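Glycosaminoglycan xylosylkinase (Hydra vulgaris, PDB 5XOM) probably phosphorylates the xylose in the linkage region of proteoglycan glycosaminoglycans, as a Fam20 kinase with a protein-kinase-like fold. Local coordinates at residues I47-W53 and K72-M77; L141-F147 and F269-I273; E182-F186 and P198-V204; D241-C245 and V316-R320. All blocks are in the same frame, centred on the assembly; numbering follows the deposited sequence.

Interaction 1: I47-W53 and K72-M77; sequences IHAWDVW and KVLKAM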
loop_
_atom_site.group_PDB
_atom_site.type_symbol
_atom_site.label_atom_id
_atom_site.label_comp_id
_atom_site.label_asym_id
_atom_site.label_seq_id
_atom_site.Cartn_x
_atom_site.Cartn_y
_atom_site.Cartn_z
ATOM N N ILE A 47 2.422 14.147 -0.983
ATOM C CA ILE A 47 3.081 13.502 0.151
ATOM C C ILE A 47 4.562 13.376 -0.181
ATOM O O ILE A 47 4.915 12.880 -1.257
ATOM C CB ILE A 47 2.481 12.116 0.451
ATOM C CG1 ILE A 47 0.953 12.203 0.549
ATOM C CG2 ILE A 47 3.096 11.529 1.727
ATOM C CD1 ILE A 47 0.268 10.862 0.713
ATOM N N HIS A 48 5.428 13.830 0.723
ATOM C CA HIS A 48 6.858 13.725 0.463
ATOM C C HIS A 48 7.393 12.354 0.856
ATOM O O HIS A 48 6.951 11.750 1.839
ATOM C CB HIS A 48 7.654 14.807 1.185
ATOM C CG HIS A 48 9.064 14.916 0.692
ATOM N ND1 HIS A 48 10.091 14.148 1.199
ATOM C CD2 HIS A 48 9.608 15.659 -0.302
ATOM C CE1 HIS A 48 11.212 14.437 0.561
ATOM N NE2 HIS A 48 10.946 15.349 -0.356
ATOM N N ALA A 49 8.358 11.872 0.071
ATOM C CA ALA A 49 8.882 10.521 0.250
ATOM C C ALA A 49 9.460 10.303 1.645
ATOM O O ALA A 49 9.315 9.214 2.213
ATOM C CB ALA A 49 9.934 10.230 -0.814
ATOM N N TRP A 50 10.126 11.308 2.223
ATOM C CA TRP A 50 10.712 11.061 3.536
ATOM C C TRP A 50 9.637 10.860 4.594
ATOM O O TRP A 50 9.859 10.127 5.562
ATOM C CB TRP A 50 11.661 12.188 3.951
ATOM C CG TRP A 50 12.791 12.523 2.995
ATOM C CD1 TRP A 50 13.406 13.737 2.872
ATOM C CD2 TRP A 50 13.446 11.649 2.048
ATOM N NE1 TRP A 50 14.395 13.681 1.916
ATOM C CE2 TRP A 50 14.436 12.415 1.392
ATOM C CE3 TRP A 50 13.290 10.303 1.691
ATOM C CZ2 TRP A 50 15.263 11.881 0.407
ATOM C CZ3 TRP A 50 14.111 9.777 0.708
ATOM C CH2 TRP A 50 15.085 10.564 0.078
ATOM N N ASP A 51 8.458 11.456 4.407
ATOM C CA ASP A 51 7.350 11.183 5.316
ATOM C C ASP A 51 6.792 9.781 5.100
ATOM O O ASP A 51 6.389 9.113 6.059
ATOM C CB ASP A 51 6.255 12.235 5.141
ATOM C CG ASP A 51 6.654 13.594 5.695
ATOM O OD1 ASP A 51 7.318 13.646 6.755
ATOM O OD2 ASP A 51 6.296 14.611 5.069
ATOM N N VAL A 52 6.745 9.325 3.844
ATOM C CA VAL A 52 6.345 7.947 3.567
ATOM C C VAL A 52 7.251 6.971 4.306
ATOM O O VAL A 52 6.783 5.977 4.875
ATOM C CB VAL A 52 6.345 7.683 2.051
ATOM C CG1 VAL A 52 6.019 6.223 1.766
ATOM C CG2 VAL A 52 5.350 8.612 1.354
ATOM N N TRP A 53 8.561 7.239 4.302
ATOM C CA TRP A 53 9.514 6.392 5.015
ATOM C C TRP A 53 9.266 6.426 6.519
ATOM O O TRP A 53 9.206 5.379 7.173
ATOM C CB TRP A 53 10.942 6.842 4.682
ATOM C CG TRP A 53 12.063 6.267 5.532
ATOM C CD1 TRP A 53 13.096 6.964 6.095
ATOM C CD2 TRP A 53 12.277 4.889 5.882
ATOM N NE1 TRP A 53 13.932 6.114 6.779
ATOM C CE2 TRP A 53 13.453 4.835 6.664
ATOM C CE3 TRP A 53 11.587 3.700 5.617
ATOM C CZ2 TRP A 53 13.957 3.638 7.177
ATOM C CZ3 TRP A 53 12.087 2.510 6.132
ATOM C CH2 TRP A 53 13.261 2.491 6.905
ATOM N N LYS A 72 8.240 4.982 -4.369
ATOM C CA LYS A 72 8.262 6.417 -4.112
ATOM C C LYS A 72 9.489 6.803 -3.297
ATOM O O LYS A 72 10.129 7.828 -3.565
ATOM C CB LYS A 72 6.975 6.823 -3.393
ATOM C CG LYS A 72 6.803 8.312 -3.151
ATOM C CD LYS A 72 5.409 8.569 -2.598
ATOM C CE LYS A 72 5.192 10.024 -2.295
ATOM N NZ LYS A 72 4.902 10.781 -3.541
ATOM N N VAL A 73 9.824 5.996 -2.288
ATOM C CA VAL A 73 10.996 6.273 -1.464
ATOM C C VAL A 73 12.279 6.011 -2.251
ATOM O O VAL A 73 13.207 6.827 -2.234
ATOM C CB VAL A 73 10.931 5.449 -0.166
ATOM C CG1 VAL A 73 12.221 5.599 0.636
ATOM C CG2 VAL A 73 9.729 5.880 0.671
ATOM N N LEU A 74 12.342 4.885 -2.971
ATOM C CA LEU A 74 13.534 4.560 -3.759
ATOM C C LEU A 74 13.804 5.619 -4.822
ATOM O O LEU A 74 14.957 6.008 -5.048
ATOM C CB LEU A 74 13.381 3.182 -4.406
ATOM C CG LEU A 74 13.226 1.985 -3.464
ATOM C CD1 LEU A 74 13.157 0.674 -4.261
ATOM C CD2 LEU A 74 14.393 1.942 -2.468
ATOM N N LYS A 75 12.752 6.095 -5.492
ATOM C CA LYS A 75 12.931 7.136 -6.501
ATOM C C LYS A 75 13.521 8.400 -5.890
ATOM O O LYS A 75 14.391 9.045 -6.490
ATOM C CB LYS A 75 11.594 7.446 -7.173
ATOM C CG LYS A 75 11.669 8.470 -8.302
ATOM C CD LYS A 75 10.284 8.682 -8.903
ATOM C CE LYS A 75 10.305 9.718 -10.008
ATOM N NZ LYS A 75 11.189 9.270 -11.112
ATOM N N ALA A 76 13.071 8.770 -4.691
ATOM C CA ALA A 76 13.617 9.961 -4.050
ATOM C C ALA A 76 15.077 9.763 -3.668
ATOM O O ALA A 76 15.895 10.675 -3.833
ATOM C CB ALA A 76 12.788 10.328 -2.820
ATOM N N MET A 77 15.418 8.587 -3.127
ATOM C CA MET A 77 16.820 8.282 -2.838
ATOM C C MET A 77 17.667 8.353 -4.100
ATOM O O MET A 77 18.823 8.792 -4.062
ATOM C CB MET A 77 16.959 6.898 -2.199
ATOM C CG MET A 77 16.302 6.739 -0.831
ATOM S SD MET A 77 16.161 4.993 -0.395
ATOM C CE MET A 77 17.892 4.538 -0.184
HETATM O O HOH W 1 2.833 13.104 -3.836
#
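Ala49 and Ala76 face each other directly, their CB atoms 3.5 Å apart, which is tighter than ordinary van der Waals contact. Beside them, Trp50 starts out pointing away from helix 67-79, yet its CG lies anti to the carbonyl carbon (chi1 -55°) and the six-membered end of the indole swings back across. CH2 then comes 3.7 Å from Ala76 CB, while CZ3 rests 4.0 Å from Met77 CG, the methionine chain crossing the indole obliquely. Over one indole face lies CE1 of His48, the N-cap residue, whose ND1 accepts from Trp50 N at 3.0 Å. The pair forms a helix-loop-helix at the start of the modelled chain, the axes of 49-53 and 72-77 approaching to 8.9 Å at a crossing angle of -130°, and Val73 and Met77 reach on to Leu212 of the main antiparallel sheet. Losing the indole to an alanine here is likely to uncover Ala76 and Met77 and leave the Asp101 carbonyl without its NE1 donor. On the other flank, the Val52 and Val73 side chains pass in opposite directions, Val52 CG1 lying 3.9 Å from Val73 CG2. Val52 CG2 meets Lys72 CE at 3.9 Å, crossing at about a right angle. The lysine stays extended until it bends at chi4 (79°), where NZ and the backbone N of Ile47 both donate to one water; Val68 of the second subunit packs against Lys72 and Val52.

Interaction 2: L141-F147 and F269-I273; sequences LDRLLGF and FDFLI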
loop_
_atom_site.group_PDB
_atom_site.type_symbol
_atom_site.label_atom_id
_atom_site.label_comp_id
_atom_site.label_asym_id
_atom_site.label_seq_id
_atom_site.Cartn_x
_atom_site.Cartn_y
_atom_site.Cartn_z
ATOM N N LEU A 141 15.514 -9.014 -1.577
ATOM C CA LEU A 141 15.174 -10.363 -1.157
ATOM C C LEU A 141 14.438 -10.343 0.176
ATOM O O LEU A 141 13.582 -11.195 0.426
ATOM C CB LEU A 141 16.428 -11.234 -1.073
ATOM C CG LEU A 141 16.179 -12.602 -0.453
ATOM C CD1 LEU A 141 15.544 -13.490 -1.514
ATOM C CD2 LEU A 141 17.456 -13.241 0.082
ATOM N N ASP A 142 14.737 -9.356 1.020
ATOM C CA ASP A 142 14.046 -9.223 2.300
ATOM C C ASP A 142 12.559 -8.946 2.095
ATOM O O ASP A 142 11.715 -9.501 2.805
ATOM C CB ASP A 142 14.701 -8.102 3.108
ATOM C CG ASP A 142 13.863 -7.650 4.288
ATOM O OD1 ASP A 142 13.019 -6.746 4.116
ATOM O OD2 ASP A 142 14.058 -8.179 5.399
ATOM N N ARG A 143 12.218 -8.136 1.084
ATOM C CA ARG A 143 10.813 -7.919 0.746
ATOM C C ARG A 143 10.217 -9.141 0.056
ATOM O O ARG A 143 9.085 -9.539 0.357
ATOM C CB ARG A 143 10.677 -6.681 -0.135
ATOM C CG ARG A 143 11.294 -5.448 0.484
ATOM C CD ARG A 143 10.967 -4.202 -0.303
ATOM N NE ARG A 143 9.547 -3.874 -0.204
ATOM C CZ ARG A 143 8.715 -3.860 -1.238
ATOM N NH1 ARG A 143 9.162 -4.140 -2.457
ATOM N NH2 ARG A 143 7.438 -3.553 -1.063
ATOM N N LEU A 144 10.970 -9.755 -0.866
ATOM C CA LEU A 144 10.464 -10.911 -1.603
ATOM C C LEU A 144 10.107 -12.062 -0.664
ATOM O O LEU A 144 9.094 -12.743 -0.860
ATOM C CB LEU A 144 11.497 -11.361 -2.642
ATOM C CG LEU A 144 11.192 -12.636 -3.430
ATOM C CD1 LEU A 144 9.895 -12.462 -4.204
ATOM C CD2 LEU A 144 12.349 -12.984 -4.367
ATOM N N LEU A 145 10.923 -12.297 0.360
ATOM C CA LEU A 145 10.637 -13.370 1.302
ATOM C C LEU A 145 9.637 -12.973 2.379
ATOM O O LEU A 145 9.293 -13.816 3.216
ATOM C CB LEU A 145 11.923 -13.858 1.971
ATOM C CG LEU A 145 13.018 -14.459 1.096
ATOM C CD1 LEU A 145 14.295 -14.639 1.909
ATOM C CD2 LEU A 145 12.550 -15.778 0.482
ATOM N N GLY A 146 9.160 -11.728 2.382
ATOM C CA GLY A 146 8.160 -11.310 3.344
ATOM C C GLY A 146 8.682 -10.991 4.724
ATOM O O GLY A 146 7.890 -10.919 5.668
ATOM N N PHE A 147 9.996 -10.813 4.883
ATOM C CA PHE A 147 10.534 -10.428 6.185
ATOM C C PHE A 147 10.267 -8.951 6.476
ATOM O O PHE A 147 9.868 -8.597 7.589
ATOM C CB PHE A 147 12.034 -10.729 6.253
ATOM C CG PHE A 147 12.361 -12.193 6.352
ATOM C CD1 PHE A 147 11.703 -13.007 7.260
ATOM C CD2 PHE A 147 13.326 -12.757 5.536
ATOM C CE1 PHE A 147 12.004 -14.357 7.355
ATOM C CE2 PHE A 147 13.635 -14.106 5.629
ATOM C CZ PHE A 147 12.969 -14.905 6.540
ATOM N N PHE A 269 17.848 -16.044 6.264
ATOM C CA PHE A 269 18.114 -14.951 5.338
ATOM C C PHE A 269 19.613 -14.785 5.108
ATOM O O PHE A 269 20.061 -14.635 3.967
ATOM C CB PHE A 269 17.481 -13.672 5.888
ATOM C CG PHE A 269 17.844 -12.412 5.141
ATOM C CD1 PHE A 269 17.189 -12.072 3.964
ATOM C CD2 PHE A 269 18.790 -11.531 5.655
ATOM C CE1 PHE A 269 17.494 -10.904 3.288
ATOM C CE2 PHE A 269 19.101 -10.345 4.982
ATOM C CZ PHE A 269 18.447 -10.037 3.793
ATOM N N ASP A 270 20.406 -14.842 6.180
ATOM C CA ASP A 270 21.853 -14.711 6.037
ATOM C C ASP A 270 22.457 -15.889 5.286
ATOM O O ASP A 270 23.439 -15.719 4.549
ATOM C CB ASP A 270 22.508 -14.561 7.410
ATOM C CG ASP A 270 22.399 -13.144 7.955
ATOM O OD1 ASP A 270 22.257 -12.196 7.141
ATOM O OD2 ASP A 270 22.457 -12.970 9.189
ATOM N N PHE A 271 21.895 -17.082 5.470
ATOM C CA PHE A 271 22.392 -18.256 4.760
ATOM C C PHE A 271 22.150 -18.138 3.262
ATOM O O PHE A 271 23.015 -18.520 2.463
ATOM C CB PHE A 271 21.748 -19.523 5.314
ATOM C CG PHE A 271 22.017 -20.753 4.487
ATOM C CD1 PHE A 271 23.281 -21.322 4.438
ATOM C CD2 PHE A 271 21.012 -21.310 3.720
ATOM C CE1 PHE A 271 23.520 -22.460 3.657
ATOM C CE2 PHE A 271 21.250 -22.433 2.938
ATOM C CZ PHE A 271 22.496 -23.006 2.906
ATOM N N LEU A 272 20.981 -17.624 2.851
ATOM C CA LEU A 272 20.707 -17.503 1.419
ATOM C C LEU A 272 21.645 -16.511 0.743
ATOM O O LEU A 272 22.055 -16.726 -0.402
ATOM C CB LEU A 272 19.253 -17.104 1.162
ATOM C CG LEU A 272 18.177 -18.014 1.745
ATOM C CD1 LEU A 272 16.864 -17.245 1.886
ATOM C CD2 LEU A 272 18.032 -19.271 0.880
ATOM N N ILE A 273 21.986 -15.409 1.420
ATOM C CA ILE A 273 22.851 -14.408 0.801
ATOM C C ILE A 273 24.329 -14.656 1.073
ATOM O O ILE A 273 25.179 -13.983 0.467
ATOM C CB ILE A 273 22.458 -12.981 1.240
ATOM C CG1 ILE A 273 22.731 -12.761 2.731
ATOM C CG2 ILE A 273 20.990 -12.714 0.898
ATOM C CD1 ILE A 273 22.401 -11.348 3.206
#
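Leu141, Leu145, Leu272 and Ile273 make the aliphatic part of this contact. Leu145 and Leu272 reach toward each other tip to tip, CD1 to CD1 at 3.7 Å. One turn back, Leu141 CD2 touches two partners: Ile273 CG2 at 3.7 Å, met at a slant, and the Phe269 ring, which slides past in the opposite direction with CE1 at 4.0 Å.

The aromatic contacts centre on Phe269. With CG anti to the backbone N (chi1 171°), its ring is carried toward helix 132-144, where CE1 comes 4.0 Å from Asp142 CB. Leu145 CD1 approaches the rim of this ring near its plane. Phe147 meets the base of Phe269: its CE2 lies 3.9 Å from Phe269 CB, so a ring carbon touches a methylene. His294 stacks on the Phe269 ring from outside the two segments.

No hydrogen bond crosses the contact; those formed here stay within the 141-147 turn or go to residues around it. Gly146, with positive phi, ends the helix in a Schellman motif: Phe147 N bonds to Asp142 O at 3.0 Å and Gly146 N to Arg143 O. That turn brings Phe147 round to the side where Leu141 and Leu145 already lie. The Asp142 carboxylate is taken up by Arg149 N and His294 ND1. In kinase terms, this probably corresponds to the end of helix αC and the turn after it docking on helix αE, a junction between the two lobes.

Interaction 3: E182-F186 and P198-V204; sequences ENLCF and PACASNV. With NAG (2-acetamido-2-deoxy-beta-D-glucopyranose), chain C.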
loop_
_atom_site.group_PDB
_atom_site.type_symbol
_atom_site.label_atom_id
_atom_site.label_comp_id
_atom_site.label_asym_id
_atom_site.label_seq_id
_atom_site.Cartn_x
_atom_site.Cartn_y
_atom_site.Cartn_z
ATOM N N GLU A 182 44.633 8.214 -12.626
ATOM C CA GLU A 182 44.043 9.532 -12.373
ATOM C C GLU A 182 42.527 9.470 -12.183
ATOM O O GLU A 182 41.828 10.468 -12.364
ATOM C CB GLU A 182 44.409 10.513 -13.492
ATOM C CG GLU A 182 45.906 10.608 -13.740
ATOM C CD GLU A 182 46.276 11.851 -14.523
ATOM O OE1 GLU A 182 46.767 11.729 -15.658
ATOM O OE2 GLU A 182 46.087 12.958 -14.000
ATOM N N ASN A 183 42.007 8.327 -11.739
ATOM C CA ASN A 183 40.649 8.284 -11.209
ATOM C C ASN A 183 40.596 8.958 -9.845
ATOM O O ASN A 183 41.548 8.899 -9.062
ATOM C CB ASN A 183 40.159 6.842 -11.073
ATOM C CG ASN A 183 40.098 6.110 -12.395
ATOM O OD1 ASN A 183 39.465 6.570 -13.346
ATOM N ND2 ASN A 183 40.773 4.969 -12.467
ATOM N N LEU A 184 39.463 9.587 -9.553
ATOM C CA LEU A 184 39.274 10.206 -8.249
ATOM C C LEU A 184 38.784 9.150 -7.272
ATOM O O LEU A 184 37.846 8.401 -7.573
ATOM C CB LEU A 184 38.286 11.371 -8.345
ATOM C CG LEU A 184 37.915 12.093 -7.053
ATOM C CD1 LEU A 184 39.155 12.663 -6.375
ATOM C CD2 LEU A 184 36.931 13.209 -7.375
ATOM N N CYS A 185 39.429 9.078 -6.108
ATOM C CA CYS A 185 39.165 8.049 -5.110
ATOM C C CYS A 185 39.083 8.691 -3.734
ATOM O O CYS A 185 39.445 9.855 -3.550
ATOM C CB CYS A 185 40.257 6.973 -5.103
ATOM S SG CYS A 185 40.873 6.425 -6.719
ATOM N N PHE A 186 38.606 7.922 -2.756
ATOM C CA PHE A 186 38.772 8.310 -1.361
ATOM C C PHE A 186 38.956 7.053 -0.520
ATOM O O PHE A 186 38.509 5.968 -0.900
ATOM C CB PHE A 186 37.606 9.176 -0.838
ATOM C CG PHE A 186 36.315 8.430 -0.598
ATOM C CD1 PHE A 186 35.379 8.265 -1.614
ATOM C CD2 PHE A 186 36.016 7.943 0.667
ATOM C CE1 PHE A 186 34.181 7.595 -1.379
ATOM C CE2 PHE A 186 34.823 7.274 0.913
ATOM C CZ PHE A 186 33.905 7.100 -0.113
ATOM N N PRO A 198 41.970 2.423 -1.388
ATOM C CA PRO A 198 40.898 3.382 -1.652
ATOM C C PRO A 198 39.749 2.742 -2.417
ATOM O O PRO A 198 39.896 1.708 -3.073
ATOM C CB PRO A 198 41.598 4.440 -2.512
ATOM C CG PRO A 198 42.587 3.633 -3.310
ATOM C CD PRO A 198 43.024 2.489 -2.422
ATOM N N ALA A 199 38.591 3.389 -2.317
ATOM C CA ALA A 199 37.492 3.159 -3.244
ATOM C C ALA A 199 37.628 4.166 -4.374
ATOM O O ALA A 199 37.727 5.372 -4.124
ATOM C CB ALA A 199 36.137 3.322 -2.553
ATOM N N CYS A 200 37.652 3.677 -5.609
ATOM C CA CYS A 200 37.950 4.508 -6.764
ATOM C C CYS A 200 36.767 4.561 -7.721
ATOM O O CYS A 200 36.079 3.557 -7.938
ATOM C CB CYS A 200 39.185 3.993 -7.489
ATOM S SG CYS A 200 40.716 4.378 -6.614
ATOM N N ALA A 201 36.532 5.750 -8.272
ATOM C CA ALA A 201 35.530 5.983 -9.297
ATOM C C ALA A 201 36.058 5.585 -10.675
ATOM O O ALA A 201 37.219 5.209 -10.839
ATOM C CB ALA A 201 35.113 7.453 -9.305
ATOM N N SER A 202 35.168 5.648 -11.668
ATOM C CA SER A 202 35.540 5.661 -13.089
ATOM C C SER A 202 35.611 7.126 -13.517
ATOM O O SER A 202 34.576 7.780 -13.674
ATOM C CB SER A 202 34.532 4.883 -13.929
ATOM O OG SER A 202 34.262 3.621 -13.349
ATOM N N ASN A 203 36.842 7.646 -13.671
ATOM C CA ASN A 203 37.175 9.071 -13.797
ATOM C C ASN A 203 36.622 9.739 -12.532
ATOM O O ASN A 203 37.288 9.702 -11.492
ATOM C CB ASN A 203 36.764 9.750 -15.151
ATOM C CG ASN A 203 37.292 11.248 -15.245
ATOM O OD1 ASN A 203 37.657 11.774 -14.203
ATOM N ND2 ASN A 203 37.339 11.934 -16.451
ATOM N N VAL A 204 35.426 10.325 -12.559
ATOM C CA VAL A 204 34.850 10.897 -11.344
ATOM C C VAL A 204 33.506 10.290 -10.970
ATOM O O VAL A 204 32.895 10.734 -9.991
ATOM C CB VAL A 204 34.728 12.434 -11.431
ATOM C CG1 VAL A 204 36.082 13.073 -11.696
ATOM C CG2 VAL A 204 33.744 12.830 -12.508
HETATM C C1 NAG C . 37.226 11.784 -17.895
HETATM C C2 NAG C . 37.595 13.138 -18.674
HETATM C C3 NAG C . 38.797 12.983 -19.623
HETATM C C4 NAG C . 39.942 12.210 -19.004
HETATM C C5 NAG C . 39.425 10.849 -18.617
HETATM C C6 NAG C . 40.488 9.989 -17.975
HETATM C C7 NAG C . 35.375 14.249 -18.963
HETATM C C8 NAG C . 34.391 14.737 -19.988
HETATM N N2 NAG C . 36.475 13.662 -19.448
HETATM O O3 NAG C . 39.258 14.270 -20.027
HETATM O O4 NAG C . 40.963 12.031 -19.982
HETATM O O5 NAG C . 38.410 11.014 -17.631
HETATM O O6 NAG C . 40.193 8.608 -18.131
HETATM O O7 NAG C . 35.164 14.353 -17.764
#
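A disulfide-pinned antiparallel strand pair, with an N-glycosylated turn at one end, joins 182-186 to 198-204. Cys185 and Cys200 form a non-hydrogen-bonded pair, and their SG atoms are linked at 2.1 Å with chi3 at 99°. Both side chains leave the same face of the sheet, and with each SG anti to its carbonyl carbon the two sulfurs meet; Pro198 CB also touches Cys185 CB at 3.9 Å. Phe186 and Ala199, the neighbouring hydrogen-bonded pair, exchange two backbone bonds and turn their side chains to the opposite face. Past the cystine Ala201 N still donates to Leu184 O, but Leu184 N then donates to Asn203 O, an almost straight bond of 2.9 Å that departs from the strand register.

Asn183 ties down the turn. Its CG is anti to the carbonyl carbon (chi1 -62°), which places OD1 where Asn203 N donates at 2.9 Å, tilted 32° from the amide's carbonyl plane. Asn183 CB meanwhile sits 3.4 Å from Ala201 O. A leucine in place of Asn183 would probably leave Asn203 N without its acceptor and the glycan-bearing turn less firmly held. Asn203 has positive phi and its side chain heads away from the strand pair, with ND2 bonded to NAG C1 at 1.5 Å.

Strand 184-186 is the middle member of a small three-stranded sheet, bordered by 176-178. Phe186 meets Phe176 and, together with Ala199 and Ala201, Met206 of strand 205-212, while Leu184 and Ala201 lie against Leu160 of helix 160-164.

Interaction 4: D241-C245 and V316-R320; sequences DSHYC and VQCCR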
loop_
_atom_site.group_PDB
_atom_site.type_symbol
_atom_site.label_atom_id
_atom_site.label_comp_id
_atom_site.label_asym_id
_atom_site.label_seq_id
_atom_site.Cartn_x
_atom_site.Cartn_y
_atom_site.Cartn_z
ATOM N N ASP A 241 29.686 -28.075 21.039
ATOM C CA ASP A 241 28.453 -28.599 21.598
ATOM C C ASP A 241 27.392 -28.726 20.512
ATOM O O ASP A 241 27.370 -27.970 19.536
ATOM C CB ASP A 241 27.966 -27.691 22.728
ATOM C CG ASP A 241 26.813 -28.292 23.519
ATOM O OD1 ASP A 241 26.305 -29.363 23.131
ATOM O OD2 ASP A 241 26.410 -27.680 24.533
ATOM N N SER A 242 26.491 -29.686 20.700
ATOM C CA SER A 242 25.385 -29.895 19.783
ATOM C C SER A 242 24.032 -29.683 20.438
ATOM O O SER A 242 23.027 -29.574 19.726
ATOM C CB SER A 242 25.446 -31.324 19.199
ATOM O OG SER A 242 24.682 -31.418 18.011
ATOM N N HIS A 243 23.983 -29.604 21.768
ATOM C CA HIS A 243 22.808 -29.173 22.511
ATOM C C HIS A 243 22.911 -27.705 22.921
ATOM O O HIS A 243 22.336 -27.293 23.934
ATOM C CB HIS A 243 22.620 -30.077 23.730
ATOM C CG HIS A 243 22.629 -31.538 23.394
ATOM N ND1 HIS A 243 21.508 -32.333 23.484
ATOM C CD2 HIS A 243 23.628 -32.343 22.958
ATOM C CE1 HIS A 243 21.814 -33.566 23.120
ATOM N NE2 HIS A 243 23.094 -33.598 22.796
ATOM N N TYR A 244 23.651 -26.917 22.136
ATOM C CA TYR A 244 23.954 -25.530 22.477
ATOM C C TYR A 244 22.704 -24.662 22.599
ATOM O O TYR A 244 22.670 -23.752 23.436
ATOM C CB TYR A 244 24.888 -24.943 21.419
ATOM C CG TYR A 244 25.235 -23.488 21.627
ATOM C CD1 TYR A 244 26.131 -23.104 22.618
ATOM C CD2 TYR A 244 24.649 -22.497 20.851
ATOM C CE1 TYR A 244 26.453 -21.775 22.814
ATOM C CE2 TYR A 244 24.962 -21.162 21.039
ATOM C CZ TYR A 244 25.861 -20.806 22.023
ATOM O OH TYR A 244 26.172 -19.478 22.212
ATOM N N CYS A 245 21.676 -24.909 21.776
ATOM C CA CYS A 245 20.467 -24.086 21.852
ATOM C C CYS A 245 19.804 -24.216 23.215
ATOM O O CYS A 245 19.287 -23.233 23.759
ATOM C CB CYS A 245 19.480 -24.463 20.746
ATOM S SG CYS A 245 18.057 -23.328 20.580
ATOM N N VAL A 316 19.378 -25.195 12.729
ATOM C CA VAL A 316 19.746 -26.609 12.791
ATOM C C VAL A 316 19.822 -27.092 14.236
ATOM O O VAL A 316 19.411 -28.215 14.551
ATOM C CB VAL A 316 21.072 -26.844 12.043
ATOM C CG1 VAL A 316 21.582 -28.254 12.279
ATOM C CG2 VAL A 316 20.884 -26.594 10.548
ATOM N N GLN A 317 20.347 -26.259 15.137
ATOM C CA GLN A 317 20.503 -26.690 16.520
ATOM C C GLN A 317 19.220 -26.507 17.326
ATOM O O GLN A 317 18.925 -27.321 18.206
ATOM C CB GLN A 317 21.676 -25.954 17.172
ATOM C CG GLN A 317 23.036 -26.382 16.609
ATOM C CD GLN A 317 24.205 -25.686 17.275
ATOM O OE1 GLN A 317 24.050 -24.642 17.906
ATOM N NE2 GLN A 317 25.391 -26.273 17.157
ATOM N N CYS A 318 18.442 -25.458 17.044
ATOM C CA CYS A 318 17.231 -25.196 17.816
ATOM C C CYS A 318 16.018 -25.967 17.311
ATOM O O CYS A 318 15.147 -26.328 18.113
ATOM C CB CYS A 318 16.905 -23.695 17.809
ATOM S SG CYS A 318 18.114 -22.633 18.664
ATOM N N CYS A 319 15.949 -26.241 16.007
ATOM C CA CYS A 319 14.790 -26.885 15.389
ATOM C C CYS A 319 13.487 -26.237 15.851
ATOM O O CYS A 319 12.572 -26.893 16.351
ATOM C CB CYS A 319 14.791 -28.391 15.643
ATOM S SG CYS A 319 15.933 -29.274 14.543
ATOM N N ARG A 320 13.448 -24.915 15.746
ATOM C CA ARG A 320 12.223 -24.150 15.880
ATOM C C ARG A 320 12.130 -23.217 14.683
ATOM O O ARG A 320 13.148 -22.706 14.201
ATOM C CB ARG A 320 12.201 -23.368 17.197
ATOM C CG ARG A 320 12.384 -24.268 18.427
ATOM C CD ARG A 320 12.699 -23.471 19.684
ATOM N NE ARG A 320 11.659 -22.499 19.994
ATOM C CZ ARG A 320 10.564 -22.784 20.693
ATOM N NH1 ARG A 320 10.378 -24.013 21.163
ATOM N NH2 ARG A 320 9.659 -21.841 20.926
#
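Gln317 runs from helix 313-318 into the turn leading to helix 244-248. Its CB starts 4.5 Å from Cys245 CB. CG is anti to the carbonyl carbon (chi1 -69°) and the chain stays extended from there, passing the carbonyl of Ser242 at the limit of contact. At the tip the amide divides its two ends. OE1 lies 3.6 Å from Tyr244 CB and 3.7 Å from Tyr244 CD2, the amide and ring planes standing 51° apart, and it accepts from Trp227 NE1. NE2 comes to 3.5 Å from Asp241 O, while its hydrogen bond goes to Trp238 O. Both ends of the amide are thus fixed by partners outside the two segments, which settles which way round it lies.

The turn has its own internal bond: Asp241 OD1 accepts from His243 N at 2.7 Å, an Asx turn in which the donor comes from above the carboxylate plane. Tyr244 leads its ring away from Gln317, to an edge-to-face meeting with Trp227 and a hydrogen bond from OH to Pro226 O.

Next to the glutamine, Cys245 closes the contact covalently. Its SG is anti to the backbone N and joins Cys318 SG at 2.0 Å, with chi3 of 98°. Cys318 also packs on Leu260 and Ile264 of helix 259-273. The following residue, Cys319, leaves the helix with positive phi and pairs with Cys378. Two adjacent cysteines thus bind helix 244-248 and helix 358-382 to one helix end, consistent with the disulfide-braced, kinase-like C-lobe of the Fam20 family.

In the fold
Interaction 2 lies nearest the chain's centre, has no hydrogen bond across its segments and is almost all hydrophobic; every residue that touches there is buried. Interaction 1 is also largely buried, but it adds a water-bridged lysine and borders the second subunit. Interactions 3 and 4, on opposite sides of the chain's centre with their centres about 47 Å apart, are only partly buried, and each relies on a disulfide: between paired strands in interaction 3, between helices in interaction 4. Helix 259-273 serves both interactions 2 and 4, its later turns meeting 141-147 and its earlier ones supporting Cys318. Strand 205-212 likewise backs interactions 1 and 3, through Leu212 and Met206. The glycan at Asn203 marks interaction 3.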